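Long-range contacts in Serine/threonine-protein kinase Tel1 (PDB 6SKY), which phosphorylates serine and threonine residues of proteins with ATP and probably activates checkpoint signalling as a sensor of DNA damage: residues L2616-I2621 against T2846-S2851; N2393-F2398 against R2425-L2430; R2788-P2793 against V2855-L2860. All blocks are in the same frame, centred on the assembly; numbering follows the deposited sequence.

Contact 1. Residues L2616-I2621 against T2846-S2851; sequences LRQDAI and TLYQWS. Unlike the reference sequence in segment 2846-2851: L2847 (reference Phe). Residues 2848, 2849, 2850, 2851 of segment 2846-2851 come from a tag, linker or insertion.
R2617 reaches L2847 because its CG lies opposite the backbone N (chi1 -153°) and the chain runs straight from there to NE, while Q2618, bent at chi2 (-64°), turns its amide back onto Y2848 and Q2849. The guanidinium of R2617 takes the L2847 side chain over one face, with CB 3.6 Å from NH2 and displaced toward the rim, and the two side chains meet at about a right angle. NH2 also forms a salt bridge with D2845, and a leucine at R2617 would probably leave that carboxylate without its mate and L2847 without its flat cover. The Q2618 amide holds the Q2849 backbone by two weak hydrogen bonds: Q2849 N donates almost straight to OE1 (3.4 Å, 178°), and NE2 donates to Q2849 O at a similar length but less directly. The Q2618 amide plane is only slightly inclined to the Y2848 ring, with Q2618 NE2 3.4 Å from Y2848 CE1. One turn on, I2621 CG2 packs 3.7 Å from Y2848 CD1. L2847 differs from the natural sequence, and Y2848 and Q2849 belong to an insertion. The contact thus fastens the loop between helices 2832-2843 and 2854-2860 to helix 2616-2632 of the kinase domain, with L2842 of helix 2832-2843 touching both I2621 and Y2848, and V2651 of strand 2651-2655 packing on L2616 and A2620.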
loop_
_atom_site.group_PDB
_atom_site.type_symbol
_atom_site.label_atom_id
_atom_site.label_comp_id
_atom_site.label_asym_id
_atom_site.label_seq_id
_atom_site.Cartn_x
_atom_site.Cartn_y
_atom_site.Cartn_z
ATOM N N LEU A 2616 40.055 20.270 12.458
ATOM C CA LEU A 2616 39.873 18.914 11.981
ATOM C C LEU A 2616 38.925 18.109 12.843
ATOM O O LEU A 2616 38.533 17.013 12.440
ATOM C CB LEU A 2616 41.209 18.184 11.910
ATOM C CG LEU A 2616 42.170 18.519 10.782
ATOM C CD1 LEU A 2616 43.007 19.703 11.150
ATOM C CD2 LEU A 2616 43.042 17.326 10.529
ATOM N N ARG A 2617 38.548 18.607 14.017
ATOM C CA ARG A 2617 37.615 17.844 14.830
ATOM C C ARG A 2617 36.213 17.882 14.242
ATOM O O ARG A 2617 35.476 16.899 14.346
ATOM C CB ARG A 2617 37.616 18.356 16.263
ATOM C CG ARG A 2617 37.223 17.304 17.253
ATOM C CD ARG A 2617 36.829 17.910 18.566
ATOM N NE ARG A 2617 36.548 16.878 19.555
ATOM C CZ ARG A 2617 35.335 16.431 19.846
ATOM N NH1 ARG A 2617 35.180 15.488 20.758
ATOM N NH2 ARG A 2617 34.278 16.924 19.229
ATOM N N GLN A 2618 35.838 18.983 13.597
ATOM C CA GLN A 2618 34.594 19.013 12.840
ATOM C C GLN A 2618 34.591 17.948 11.755
ATOM O O GLN A 2618 33.628 17.186 11.613
ATOM C CB GLN A 2618 34.394 20.394 12.225
ATOM C CG GLN A 2618 34.297 21.514 13.226
ATOM C CD GLN A 2618 33.086 21.385 14.109
ATOM O OE1 GLN A 2618 33.201 21.142 15.305
ATOM N NE2 GLN A 2618 31.914 21.545 13.524
ATOM N N ASP A 2619 35.672 17.885 10.976
ATOM C CA ASP A 2619 35.767 16.914 9.896
ATOM C C ASP A 2619 35.742 15.490 10.422
ATOM O O ASP A 2619 35.125 14.615 9.812
ATOM C CB ASP A 2619 37.032 17.155 9.086
ATOM C CG ASP A 2619 36.972 18.427 8.272
ATOM O OD1 ASP A 2619 36.060 19.241 8.503
ATOM O OD2 ASP A 2619 37.836 18.614 7.394
ATOM N N ALA A 2620 36.395 15.238 11.557
ATOM C CA ALA A 2620 36.439 13.885 12.102
ATOM C C ALA A 2620 35.087 13.459 12.654
ATOM O O ALA A 2620 34.641 12.327 12.425
ATOM C CB ALA A 2620 37.504 13.801 13.184
ATOM N N ILE A 2621 34.416 14.354 13.379
ATOM C CA ILE A 2621 33.077 14.067 13.874
ATOM C C ILE A 2621 32.128 13.781 12.722
ATOM O O ILE A 2621 31.341 12.828 12.766
ATOM C CB ILE A 2621 32.576 15.237 14.735
ATOM C CG1 ILE A 2621 33.346 15.317 16.041
ATOM C CG2 ILE A 2621 31.132 15.076 15.031
ATOM C CD1 ILE A 2621 33.030 14.212 16.966
ATOM N N THR A 2846 30.188 18.163 23.852
ATOM C CA THR A 2846 30.402 19.543 24.263
ATOM C C THR A 2846 31.195 20.331 23.228
ATOM O O THR A 2846 31.038 21.552 23.122
ATOM C CB THR A 2846 31.129 19.570 25.604
ATOM O OG1 THR A 2846 30.629 18.523 26.438
ATOM C CG2 THR A 2846 30.910 20.892 26.298
ATOM N N LEU A 2847 32.035 19.655 22.456
ATOM C CA LEU A 2847 33.029 20.306 21.624
ATOM C C LEU A 2847 32.619 20.431 20.170
ATOM O O LEU A 2847 33.403 20.941 19.369
ATOM C CB LEU A 2847 34.350 19.545 21.717
ATOM C CG LEU A 2847 35.019 19.534 23.087
ATOM C CD1 LEU A 2847 36.168 18.561 23.108
ATOM C CD2 LEU A 2847 35.505 20.917 23.402
ATOM N N TYR A 2848 31.428 19.980 19.800
ATOM C CA TYR A 2848 30.959 20.108 18.430
ATOM C C TYR A 2848 30.237 21.437 18.269
ATOM O O TYR A 2848 29.336 21.752 19.046
ATOM C CB TYR A 2848 30.040 18.947 18.054
ATOM C CG TYR A 2848 29.652 18.964 16.602
ATOM C CD1 TYR A 2848 30.568 18.640 15.622
ATOM C CD2 TYR A 2848 28.382 19.322 16.210
ATOM C CE1 TYR A 2848 30.226 18.668 14.305
ATOM C CE2 TYR A 2848 28.034 19.355 14.894
ATOM C CZ TYR A 2848 28.958 19.030 13.946
ATOM O OH TYR A 2848 28.608 19.063 12.624
ATOM N N GLN A 2849 30.643 22.217 17.274
ATOM C CA GLN A 2849 30.055 23.525 17.025
ATOM C C GLN A 2849 28.945 23.402 15.994
ATOM O O GLN A 2849 29.141 22.809 14.933
ATOM C CB GLN A 2849 31.108 24.514 16.526
ATOM C CG GLN A 2849 32.454 24.403 17.199
ATOM C CD GLN A 2849 32.431 24.854 18.640
ATOM O OE1 GLN A 2849 33.238 24.410 19.453
ATOM N NE2 GLN A 2849 31.510 25.750 18.963
ATOM N N TRP A 2850 27.789 23.975 16.298
ATOM C CA TRP A 2850 26.640 23.886 15.412
ATOM C C TRP A 2850 26.487 25.097 14.514
ATOM O O TRP A 2850 25.506 25.185 13.777
ATOM C CB TRP A 2850 25.370 23.680 16.221
ATOM C CG TRP A 2850 25.312 22.357 16.838
ATOM C CD1 TRP A 2850 25.820 22.000 18.036
ATOM C CD2 TRP A 2850 24.721 21.188 16.284
ATOM N NE1 TRP A 2850 25.577 20.679 18.277
ATOM C CE2 TRP A 2850 24.898 20.157 17.210
ATOM C CE3 TRP A 2850 24.053 20.915 15.094
ATOM C CZ2 TRP A 2850 24.433 18.874 16.986
ATOM C CZ3 TRP A 2850 23.591 19.650 14.879
ATOM C CH2 TRP A 2850 23.785 18.643 15.812
ATOM N N SER A 2851 27.424 26.029 14.563
ATOM C CA SER A 2851 27.511 27.100 13.595
ATOM C C SER A 2851 28.913 27.097 13.021
ATOM O O SER A 2851 29.782 26.340 13.452
ATOM C CB SER A 2851 27.187 28.459 14.217
ATOM O OG SER A 2851 27.509 29.505 13.323
#

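Contact 2. Residues N2393-F2398 against R2425-L2430; sequences NDALRF and RKFALL
A2395, L2396 and F2398, on the first turns of helix 2394-2404, pack against a loop that closes in a type I beta turn from F2427 to L2430, all within the helical FAT region. The two phenylalanines meet at the deeper end. CD2 of F2398 arrives at the edge of the F2427 ring, near its plane, 4.1 Å from CE1, while that same CE1 approaches the F2398 ring obliquely; the rings are not stacked face on face. F2398 reaches this position with CG set opposite its backbone N (chi1 160°). Helix 2444-2459 backs the F2427 ring through L2452 and I2456. At the other end the two leucines slant across each other, with CD1 of L2396 3.6 Å from CD2 of L2430, and L2396 also lies on I2838 and S2841 of helix 2832-2843 in the kinase region. Between these pairs A2395 lets the backbones come close: its methyl sits 3.6 Å from the carbonyl O of K2426. The lysine chain starts toward A2395, but its end leads away to a salt bridge with D2392. No hydrogen bond joins the two segments; the turn is tied within itself, L2430 N donating to F2427 O at 3.1 Å.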
loop_
_atom_site.group_PDB
_atom_site.type_symbol
_atom_site.label_atom_id
_atom_site.label_comp_id
_atom_site.label_asym_id
_atom_site.label_seq_id
_atom_site.Cartn_x
_atom_site.Cartn_y
_atom_site.Cartn_z
ATOM N N ASN A 2393 23.863 -1.065 18.399
ATOM C CA ASN A 2393 23.562 0.353 18.483
ATOM C C ASN A 2393 22.818 0.700 19.757
ATOM O O ASN A 2393 22.427 1.855 19.932
ATOM C CB ASN A 2393 22.756 0.793 17.268
ATOM C CG ASN A 2393 23.370 0.322 15.980
ATOM O OD1 ASN A 2393 24.421 0.806 15.568
ATOM N ND2 ASN A 2393 22.722 -0.635 15.334
ATOM N N ASP A 2394 22.593 -0.278 20.629
ATOM C CA ASP A 2394 22.144 -0.013 21.982
ATOM C C ASP A 2394 23.212 0.668 22.812
ATOM O O ASP A 2394 22.896 1.197 23.876
ATOM C CB ASP A 2394 21.725 -1.313 22.657
ATOM C CG ASP A 2394 20.442 -1.868 22.094
ATOM O OD1 ASP A 2394 19.728 -2.583 22.825
ATOM O OD2 ASP A 2394 20.134 -1.574 20.924
ATOM N N ALA A 2395 24.461 0.665 22.357
ATOM C CA ALA A 2395 25.502 1.395 23.063
ATOM C C ALA A 2395 25.338 2.889 22.869
ATOM O O ALA A 2395 25.484 3.663 23.814
ATOM C CB ALA A 2395 26.873 0.937 22.585
ATOM N N LEU A 2396 24.990 3.307 21.660
ATOM C CA LEU A 2396 24.752 4.717 21.388
ATOM C C LEU A 2396 23.523 5.222 22.130
ATOM O O LEU A 2396 23.528 6.325 22.689
ATOM C CB LEU A 2396 24.599 4.909 19.885
ATOM C CG LEU A 2396 25.023 6.226 19.272
ATOM C CD1 LEU A 2396 26.384 6.582 19.771
ATOM C CD2 LEU A 2396 25.048 6.066 17.791
ATOM N N ARG A 2397 22.467 4.414 22.167
ATOM C CA ARG A 2397 21.253 4.808 22.867
ATOM C C ARG A 2397 21.457 4.801 24.373
ATOM O O ARG A 2397 21.009 5.720 25.067
ATOM C CB ARG A 2397 20.103 3.893 22.466
ATOM C CG ARG A 2397 18.798 4.223 23.142
ATOM C CD ARG A 2397 18.475 5.693 23.055
ATOM N NE ARG A 2397 17.451 6.067 24.019
ATOM C CZ ARG A 2397 17.183 7.316 24.379
ATOM N NH1 ARG A 2397 16.235 7.562 25.267
ATOM N NH2 ARG A 2397 17.867 8.318 23.858
ATOM N N PHE A 2398 22.140 3.788 24.899
ATOM C CA PHE A 2398 22.484 3.810 26.311
ATOM C C PHE A 2398 23.317 5.029 26.652
ATOM O O PHE A 2398 23.130 5.633 27.707
ATOM C CB PHE A 2398 23.241 2.552 26.715
ATOM C CG PHE A 2398 24.012 2.719 27.984
ATOM C CD1 PHE A 2398 23.374 2.670 29.200
ATOM C CD2 PHE A 2398 25.365 2.967 27.961
ATOM C CE1 PHE A 2398 24.070 2.845 30.357
ATOM C CE2 PHE A 2398 26.056 3.144 29.120
ATOM C CZ PHE A 2398 25.409 3.082 30.317
ATOM N N ARG A 2425 34.640 -3.220 23.712
ATOM C CA ARG A 2425 34.626 -3.013 22.274
ATOM C C ARG A 2425 33.306 -2.450 21.783
ATOM O O ARG A 2425 33.218 -2.050 20.620
ATOM C CB ARG A 2425 34.923 -4.319 21.550
ATOM C CG ARG A 2425 33.839 -5.341 21.690
ATOM C CD ARG A 2425 34.122 -6.558 20.862
ATOM N NE ARG A 2425 32.955 -7.423 20.778
ATOM C CZ ARG A 2425 32.678 -8.388 21.646
ATOM N NH1 ARG A 2425 31.593 -9.124 21.491
ATOM N NH2 ARG A 2425 33.482 -8.615 22.669
ATOM N N LYS A 2426 32.281 -2.419 22.632
ATOM C CA LYS A 2426 31.015 -1.813 22.261
ATOM C C LYS A 2426 31.069 -0.299 22.353
ATOM O O LYS A 2426 30.334 0.387 21.639
ATOM C CB LYS A 2426 29.902 -2.338 23.156
ATOM C CG LYS A 2426 29.926 -3.820 23.377
ATOM C CD LYS A 2426 29.250 -4.553 22.264
ATOM C CE LYS A 2426 28.996 -5.979 22.674
ATOM N NZ LYS A 2426 28.121 -6.673 21.714
ATOM N N PHE A 2427 31.922 0.234 23.218
ATOM C CA PHE A 2427 32.084 1.666 23.392
ATOM C C PHE A 2427 33.304 2.217 22.679
ATOM O O PHE A 2427 33.565 3.412 22.773
ATOM C CB PHE A 2427 32.190 2.007 24.875
ATOM C CG PHE A 2427 31.100 1.437 25.707
ATOM C CD1 PHE A 2427 29.850 2.010 25.711
ATOM C CD2 PHE A 2427 31.326 0.342 26.502
ATOM C CE1 PHE A 2427 28.847 1.488 26.475
ATOM C CE2 PHE A 2427 30.322 -0.179 27.270
ATOM C CZ PHE A 2427 29.085 0.394 27.256
ATOM N N ALA A 2428 34.055 1.379 21.971
ATOM C CA ALA A 2428 35.356 1.801 21.475
ATOM C C ALA A 2428 35.246 2.893 20.427
ATOM O O ALA A 2428 36.143 3.734 20.320
ATOM C CB ALA A 2428 36.112 0.605 20.911
ATOM N N LEU A 2429 34.171 2.904 19.648
ATOM C CA LEU A 2429 33.986 3.908 18.610
ATOM C C LEU A 2429 33.280 5.161 19.103
ATOM O O LEU A 2429 33.027 6.058 18.300
ATOM C CB LEU A 2429 33.206 3.326 17.432
ATOM C CG LEU A 2429 33.928 2.352 16.502
ATOM C CD1 LEU A 2429 33.040 1.992 15.328
ATOM C CD2 LEU A 2429 35.234 2.935 16.018
ATOM N N LEU A 2430 32.958 5.248 20.388
ATOM C CA LEU A 2430 32.316 6.421 20.968
ATOM C C LEU A 2430 33.259 7.172 21.894
ATOM O O LEU A 2430 32.844 7.681 22.927
ATOM C CB LEU A 2430 31.062 6.041 21.743
ATOM C CG LEU A 2430 30.173 4.909 21.258
ATOM C CD1 LEU A 2430 28.994 4.801 22.182
ATOM C CD2 LEU A 2430 29.726 5.146 19.838
#

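Contact 3. Residues R2788-P2793 against V2855-L2860; sequences RVLPVP and VRMAKL. Residues 2855, 2856, 2857, 2858, 2859, 2860 of segment 2855-2860 come from a tag, linker or insertion.
L2790 and M2857 carry the apolar part of this surface contact, their side chains sliding past each other in opposite directions. The methionine keeps its chain extended through chi2 and bends only at chi3 (-73°), which brings CE to 4.0 Å from L2790 CD2. L2860, one turn further along the helix, touches the same methyl more loosely, its CD1 4.5 Å from L2790 CD2. Beside them the ring of P2791 offers CD to M2857 CG at 4.3 Å, and the proline also packs on W2355 of the second subunit. No hydrogen bond crosses between the two segments; M2857 CE merely lies 4.1 Å from the carbonyl O of V2789. Directed polar bonds run from residues of the two segments to partners outside them: V2792 O accepts from Q2861 NE2, and R2856 forms a salt bridge with D2779, a magnesium ligand. All of 2855-2860 belongs to an insertion into the natural sequence. That salt bridge places the helix beside the nucleotide site, the L2860 side chain being about 6 Å from the bound ATP analogue, a position consistent with the autoinhibited state. Chemically, contacts between apolar groups imply a seat with little directional preference, so the polar bonds around it are likely to set how the helix is placed.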
loop_
_atom_site.group_PDB
_atom_site.type_symbol
_atom_site.label_atom_id
_atom_site.label_comp_id
_atom_site.label_asym_id
_atom_site.label_seq_id
_atom_site.Cartn_x
_atom_site.Cartn_y
_atom_site.Cartn_z
ATOM N N ARG A 2788 24.386 27.627 3.486
ATOM C CA ARG A 2788 23.505 28.667 2.983
ATOM C C ARG A 2788 23.473 29.883 3.890
ATOM O O ARG A 2788 22.622 30.756 3.709
ATOM C CB ARG A 2788 22.097 28.120 2.771
ATOM C CG ARG A 2788 21.556 27.288 3.892
ATOM C CD ARG A 2788 20.276 26.635 3.445
ATOM N NE ARG A 2788 20.531 25.632 2.422
ATOM C CZ ARG A 2788 19.681 25.322 1.450
ATOM N NH1 ARG A 2788 19.999 24.388 0.565
ATOM N NH2 ARG A 2788 18.521 25.957 1.353
ATOM N N VAL A 2789 24.392 29.958 4.852
ATOM C CA VAL A 2789 24.596 31.149 5.667
ATOM C C VAL A 2789 25.793 31.965 5.195
ATOM O O VAL A 2789 25.975 33.103 5.652
ATOM C CB VAL A 2789 24.746 30.754 7.152
ATOM C CG1 VAL A 2789 24.675 31.953 8.057
ATOM C CG2 VAL A 2789 23.664 29.784 7.527
ATOM N N LEU A 2790 26.585 31.446 4.273
ATOM C CA LEU A 2790 27.761 32.126 3.751
ATOM C C LEU A 2790 27.373 33.424 3.051
ATOM O O LEU A 2790 26.183 33.669 2.828
ATOM C CB LEU A 2790 28.507 31.197 2.796
ATOM C CG LEU A 2790 28.839 29.818 3.357
ATOM C CD1 LEU A 2790 29.523 28.974 2.314
ATOM C CD2 LEU A 2790 29.702 29.942 4.585
ATOM N N PRO A 2791 28.335 34.290 2.715
ATOM C CA PRO A 2791 27.983 35.512 1.970
ATOM C C PRO A 2791 27.310 35.249 0.633
ATOM O O PRO A 2791 26.270 35.850 0.341
ATOM C CB PRO A 2791 29.337 36.201 1.805
ATOM C CG PRO A 2791 30.097 35.775 2.975
ATOM C CD PRO A 2791 29.704 34.362 3.245
ATOM N N VAL A 2792 27.885 34.389 -0.201
ATOM C CA VAL A 2792 27.229 33.934 -1.424
ATOM C C VAL A 2792 26.719 32.524 -1.165
ATOM O O VAL A 2792 27.483 31.563 -1.301
ATOM C CB VAL A 2792 28.183 33.971 -2.623
ATOM C CG1 VAL A 2792 27.406 33.918 -3.907
ATOM C CG2 VAL A 2792 29.034 35.205 -2.573
ATOM N N PRO A 2793 25.455 32.353 -0.803
ATOM C CA PRO A 2793 25.003 31.072 -0.256
ATOM C C PRO A 2793 25.080 29.935 -1.263
ATOM O O PRO A 2793 25.076 30.134 -2.476
ATOM C CB PRO A 2793 23.551 31.357 0.133
ATOM C CG PRO A 2793 23.439 32.820 0.173
ATOM C CD PRO A 2793 24.375 33.343 -0.836
ATOM N N VAL A 2855 36.103 32.434 11.264
ATOM C CA VAL A 2855 37.438 32.095 10.776
ATOM C C VAL A 2855 37.337 31.214 9.535
ATOM O O VAL A 2855 37.866 31.542 8.466
ATOM C CB VAL A 2855 38.258 31.422 11.888
ATOM C CG1 VAL A 2855 38.924 32.473 12.753
ATOM C CG2 VAL A 2855 37.363 30.545 12.741
ATOM N N ARG A 2856 36.630 30.088 9.650
ATOM C CA ARG A 2856 36.475 29.227 8.485
ATOM C C ARG A 2856 35.544 29.849 7.458
ATOM O O ARG A 2856 35.707 29.609 6.258
ATOM C CB ARG A 2856 35.970 27.846 8.897
ATOM C CG ARG A 2856 35.972 26.848 7.750
ATOM C CD ARG A 2856 35.658 25.438 8.212
ATOM N NE ARG A 2856 35.647 24.500 7.094
ATOM C CZ ARG A 2856 35.553 23.182 7.225
ATOM N NH1 ARG A 2856 35.470 22.639 8.431
ATOM N NH2 ARG A 2856 35.548 22.405 6.150
ATOM N N MET A 2857 34.580 30.659 7.896
ATOM C CA MET A 2857 33.717 31.341 6.941
ATOM C C MET A 2857 34.510 32.296 6.060
ATOM O O MET A 2857 34.174 32.485 4.887
ATOM C CB MET A 2857 32.601 32.081 7.673
ATOM C CG MET A 2857 31.710 32.891 6.767
ATOM S SD MET A 2857 30.301 33.613 7.617
ATOM C CE MET A 2857 29.299 32.160 7.880
ATOM N N ALA A 2858 35.565 32.902 6.598
ATOM C CA ALA A 2858 36.462 33.699 5.774
ATOM C C ALA A 2858 37.459 32.839 5.016
ATOM O O ALA A 2858 37.959 33.261 3.970
ATOM C CB ALA A 2858 37.206 34.716 6.635
ATOM N N LYS A 2859 37.758 31.648 5.519
ATOM C CA LYS A 2859 38.618 30.727 4.791
ATOM C C LYS A 2859 37.905 30.028 3.639
ATOM O O LYS A 2859 38.571 29.386 2.821
ATOM C CB LYS A 2859 39.187 29.684 5.756
ATOM C CG LYS A 2859 40.433 28.971 5.264
ATOM C CD LYS A 2859 41.044 28.110 6.363
ATOM C CE LYS A 2859 42.316 27.427 5.886
ATOM N NZ LYS A 2859 42.922 26.578 6.947
ATOM N N LEU A 2860 36.579 30.133 3.549
ATOM C CA LEU A 2860 35.807 29.420 2.537
ATOM C C LEU A 2860 35.469 30.259 1.315
ATOM O O LEU A 2860 35.455 29.726 0.204
ATOM C CB LEU A 2860 34.506 28.880 3.137
ATOM C CG LEU A 2860 34.596 27.618 3.991
ATOM C CD1 LEU A 2860 33.234 27.218 4.487
ATOM C CD2 LEU A 2860 35.220 26.491 3.209
#

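In the fold
From the N terminus, contact 2 comes first, closing a short, mostly helical loop of 26 residues within the FAT region before contact 1 opens. Contact 1 then spans 224 residues, joining helix 2616-2632 to the loop after helix 2832-2843. Contact 3 crosses it: 2788-2793 falls between the two segments of contact 1, whereas 2855-2860 follows its second. The crossing pair also touch, through a long, weak ion pair between D2619 and R2856. Contact 2 does not touch contact 1, their nearest atoms being about 8 Å apart, although helix 2832-2843 touches residues of both. Together they link FAT helices, the kinase domain and helix 2854-2860.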